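Local atomic coordinates of putative glutathione S-transferase (Corynebacterium glutamicum, PDB entry 3M1G), a protein that probably acts as a glutathione transferase, a member of the ECM4-like, omega-related branch of that superfamily. Residues T203-S208 against G261-G266. Sequence-based numbering, arbitrary orientation.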
ATOM      1  N   THR A 203       1.567  14.065  -6.346  1.00 26.30           N
ATOM      2  CA  THR A 203       0.498  13.238  -5.783  1.00 26.01           C
ATOM      3  C   THR A 203       0.543  13.286  -4.271  1.00 26.59           C
ATOM      4  O   THR A 203      -0.466  13.549  -3.656  1.00 27.37           O
ATOM      5  CB  THR A 203       0.545  11.769  -6.280  1.00 25.48           C
ATOM      6  OG1 THR A 203       0.515  11.759  -7.709  1.00 24.88           O
ATOM      7  CG2 THR A 203      -0.664  10.965  -5.765  1.00 23.56           C
ATOM      8  N   GLY A 204       1.722  13.112  -3.691  1.00 27.15           N
ATOM      9  CA  GLY A 204       1.886  13.073  -2.257  1.00 27.63           C
ATOM     10  C   GLY A 204       1.703  14.391  -1.531  1.00 28.64           C
ATOM     11  O   GLY A 204       1.148  14.402  -0.428  1.00 28.71           O
ATOM     12  N   PHE A 205       2.180  15.494  -2.134  1.00 28.80           N
ATOM     13  CA  PHE A 205       2.079  16.808  -1.522  1.00 29.60           C
ATOM     14  C   PHE A 205       0.871  17.607  -1.987  1.00 29.20           C
ATOM     15  O   PHE A 205       0.794  18.787  -1.708  1.00 29.67           O
ATOM     16  CB  PHE A 205       3.376  17.615  -1.750  1.00 30.57           C
ATOM     17  CG  PHE A 205       4.549  17.090  -0.971  1.00 32.83           C
ATOM     18  CD1 PHE A 205       4.478  16.959   0.402  1.00 38.26           C
ATOM     19  CD2 PHE A 205       5.719  16.766  -1.587  1.00 37.86           C
ATOM     20  CE1 PHE A 205       5.550  16.464   1.132  1.00 39.39           C
ATOM     21  CE2 PHE A 205       6.806  16.304  -0.847  1.00 39.13           C
ATOM     22  CZ  PHE A 205       6.699  16.135   0.505  1.00 38.40           C
ATOM     23  N   ALA A 206      -0.069  16.977  -2.677  1.00 28.47           N
ATOM     24  CA  ALA A 206      -1.250  17.669  -3.159  1.00 28.06           C
ATOM     25  C   ALA A 206      -1.927  18.373  -1.990  1.00 29.01           C
ATOM     26  O   ALA A 206      -2.045  17.806  -0.900  1.00 29.19           O
ATOM     27  CB  ALA A 206      -2.210  16.708  -3.804  1.00 27.07           C
ATOM     28  N   GLY A 207      -2.396  19.592  -2.256  1.00 29.42           N
ATOM     29  CA  GLY A 207      -3.016  20.450  -1.245  1.00 30.08           C
ATOM     30  C   GLY A 207      -4.529  20.383  -1.191  1.00 29.63           C
ATOM     31  O   GLY A 207      -5.132  21.083  -0.394  1.00 31.78           O
ATOM     32  N   SER A 208      -5.143  19.605  -2.069  1.00 28.03           N
ATOM     33  CA  SER A 208      -6.572  19.440  -2.091  1.00 27.11           C
ATOM     34  C   SER A 208      -6.860  18.072  -2.716  1.00 26.43           C
ATOM     35  O   SER A 208      -5.975  17.468  -3.338  1.00 25.68           O
ATOM     36  CB  SER A 208      -7.242  20.532  -2.933  1.00 27.04           C
ATOM     37  OG  SER A 208      -6.860  20.373  -4.296  1.00 26.51           O
ATOM     38  N   GLY A 261       2.097   4.229  -0.134  1.00 19.48           N
ATOM     39  CA  GLY A 261       1.295   4.632   1.019  1.00 19.36           C
ATOM     40  C   GLY A 261       1.457   6.106   1.445  1.00 19.94           C
ATOM     41  O   GLY A 261       0.497   6.872   1.433  1.00 19.66           O
ATOM     42  N   HIS A 262       2.681   6.487   1.808  1.00 19.97           N
ATOM     43  CA  HIS A 262       2.999   7.837   2.289  1.00 20.12           C
ATOM     44  C   HIS A 262       2.510   8.935   1.343  1.00 19.79           C
ATOM     45  O   HIS A 262       1.906   9.896   1.800  1.00 20.90           O
ATOM     46  CB  HIS A 262       4.512   7.943   2.512  1.00 19.96           C
ATOM     47  CG  HIS A 262       4.963   9.233   3.127  1.00 20.99           C
ATOM     48  ND1 HIS A 262       4.572   9.643   4.386  1.00 20.69           N
ATOM     49  CD2 HIS A 262       5.830  10.180   2.669  1.00 24.33           C
ATOM     50  CE1 HIS A 262       5.174  10.788   4.676  1.00 24.55           C
ATOM     51  NE2 HIS A 262       5.945  11.136   3.651  1.00 24.59           N
ATOM     52  N   PHE A 263       2.744   8.770   0.040  1.00 19.94           N
ATOM     53  CA  PHE A 263       2.286   9.732  -0.988  1.00 20.34           C
ATOM     54  C   PHE A 263       0.966   9.338  -1.669  1.00 20.84           C
ATOM     55  O   PHE A 263       0.554   9.977  -2.660  1.00 21.65           O
ATOM     56  CB  PHE A 263       3.377   9.920  -2.065  1.00 20.63           C
ATOM     57  CG  PHE A 263       4.564  10.769  -1.631  1.00 20.52           C
ATOM     58  CD1 PHE A 263       4.592  11.417  -0.411  1.00 21.32           C
ATOM     59  CD2 PHE A 263       5.593  11.006  -2.508  1.00 20.98           C
ATOM     60  CE1 PHE A 263       5.659  12.260  -0.059  1.00 24.00           C
ATOM     61  CE2 PHE A 263       6.681  11.858  -2.145  1.00 22.39           C
ATOM     62  CZ  PHE A 263       6.703  12.451  -0.910  1.00 20.84           C
ATOM     63  N   LYS A 264       0.308   8.295  -1.153  1.00 21.43           N
ATOM     64  CA  LYS A 264      -1.021   7.871  -1.629  1.00 21.26           C
ATOM     65  C   LYS A 264      -1.042   7.561  -3.120  1.00 21.13           C
ATOM     66  O   LYS A 264      -2.066   7.715  -3.766  1.00 20.44           O
ATOM     67  CB  LYS A 264      -2.066   8.935  -1.284  1.00 22.17           C
ATOM     68  CG  LYS A 264      -2.148   9.277   0.233  1.00 22.42           C
ATOM     69  CD  LYS A 264      -3.344  10.176   0.548  1.00 22.22           C
ATOM     70  CE  LYS A 264      -3.558  10.363   2.059  1.00 23.87           C
ATOM     71  NZ  LYS A 264      -2.497  11.173   2.734  1.00 23.45           N
ATOM     72  N   CYS A 265       0.077   7.067  -3.662  1.00 20.54           N
ATOM     73  CA  CYS A 265       0.175   6.802  -5.098  1.00 20.59           C
ATOM     74  C   CYS A 265      -0.337   5.392  -5.482  1.00 21.00           C
ATOM     75  O   CYS A 265      -0.405   5.051  -6.659  1.00 19.90           O
ATOM     76  CB  CYS A 265       1.625   6.892  -5.551  1.00 21.45           C
ATOM     77  SG  CYS A 265       2.306   8.528  -5.487  1.00 19.80           S
ATOM     78  N   GLY A 266      -0.674   4.588  -4.481  1.00 21.52           N
ATOM     79  CA  GLY A 266      -1.000   3.168  -4.680  1.00 21.56           C
ATOM     80  C   GLY A 266      -2.253   2.714  -5.400  1.00 21.39           C
ATOM     81  O   GLY A 266      -3.113   2.090  -4.777  1.00 22.94           O
TER
HETATM   82  O   HOH W   1       0.342  12.112   0.963  1.00 25.81           O
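In the all-helical C-terminal domain of this glutathione S-transferase, the end of helix 199-204 meets the type I beta turn G261-K264 that follows helix 255-259, and G204 touches F263 where they meet. The pair illustrates how a glycine at the close of a helix admits a bulky neighbour: G204 CA and F263 CA lie 3.6 Å apart, and with no side chain on G204, F263 CB and CG lie directly against its CA. The bare CA reaches the F263 carbonyl in a CA-H...O contact, G204 CA to F263 O 3.4 Å, with 127° at the hydrogen, while F263 CB comes within 3.5 Å of G204 CA.

Beyond the glycine the chain leaves helical geometry at F205, where the F205 ring offers a face to the edge of F263. The centroids stand 5.1 Å apart with planes at 58°, a tilted edge-to-face pair in which F263 CE1 sits above the F205 ring, offset toward its rim. The same F263 ring also packs against Y201 and Y259, predicted to be a proton donor/acceptor and a residue that lowers the pKa of the predicted nucleophilic cysteine, respectively. H306 adds an edge-to-face partner for F205.

On the helix side of the glycine, T203 turns its methyl to the turn. T203 CG2, anti to the backbone N (chi1, measured to OG1, -56°), lies 3.5 Å from F263 O, and OG1 bonds back to G199 O within the helix. C265 SG meets T203 CB at 3.8 Å.

Polar bridging falls to one water, which donates to both G204 O and H262 O. The K264 ammonium, whose stronger partner is N310 OD1 of the second subunit, gives this water a weak third bond, K264 NZ to water oxygen 3.5 Å.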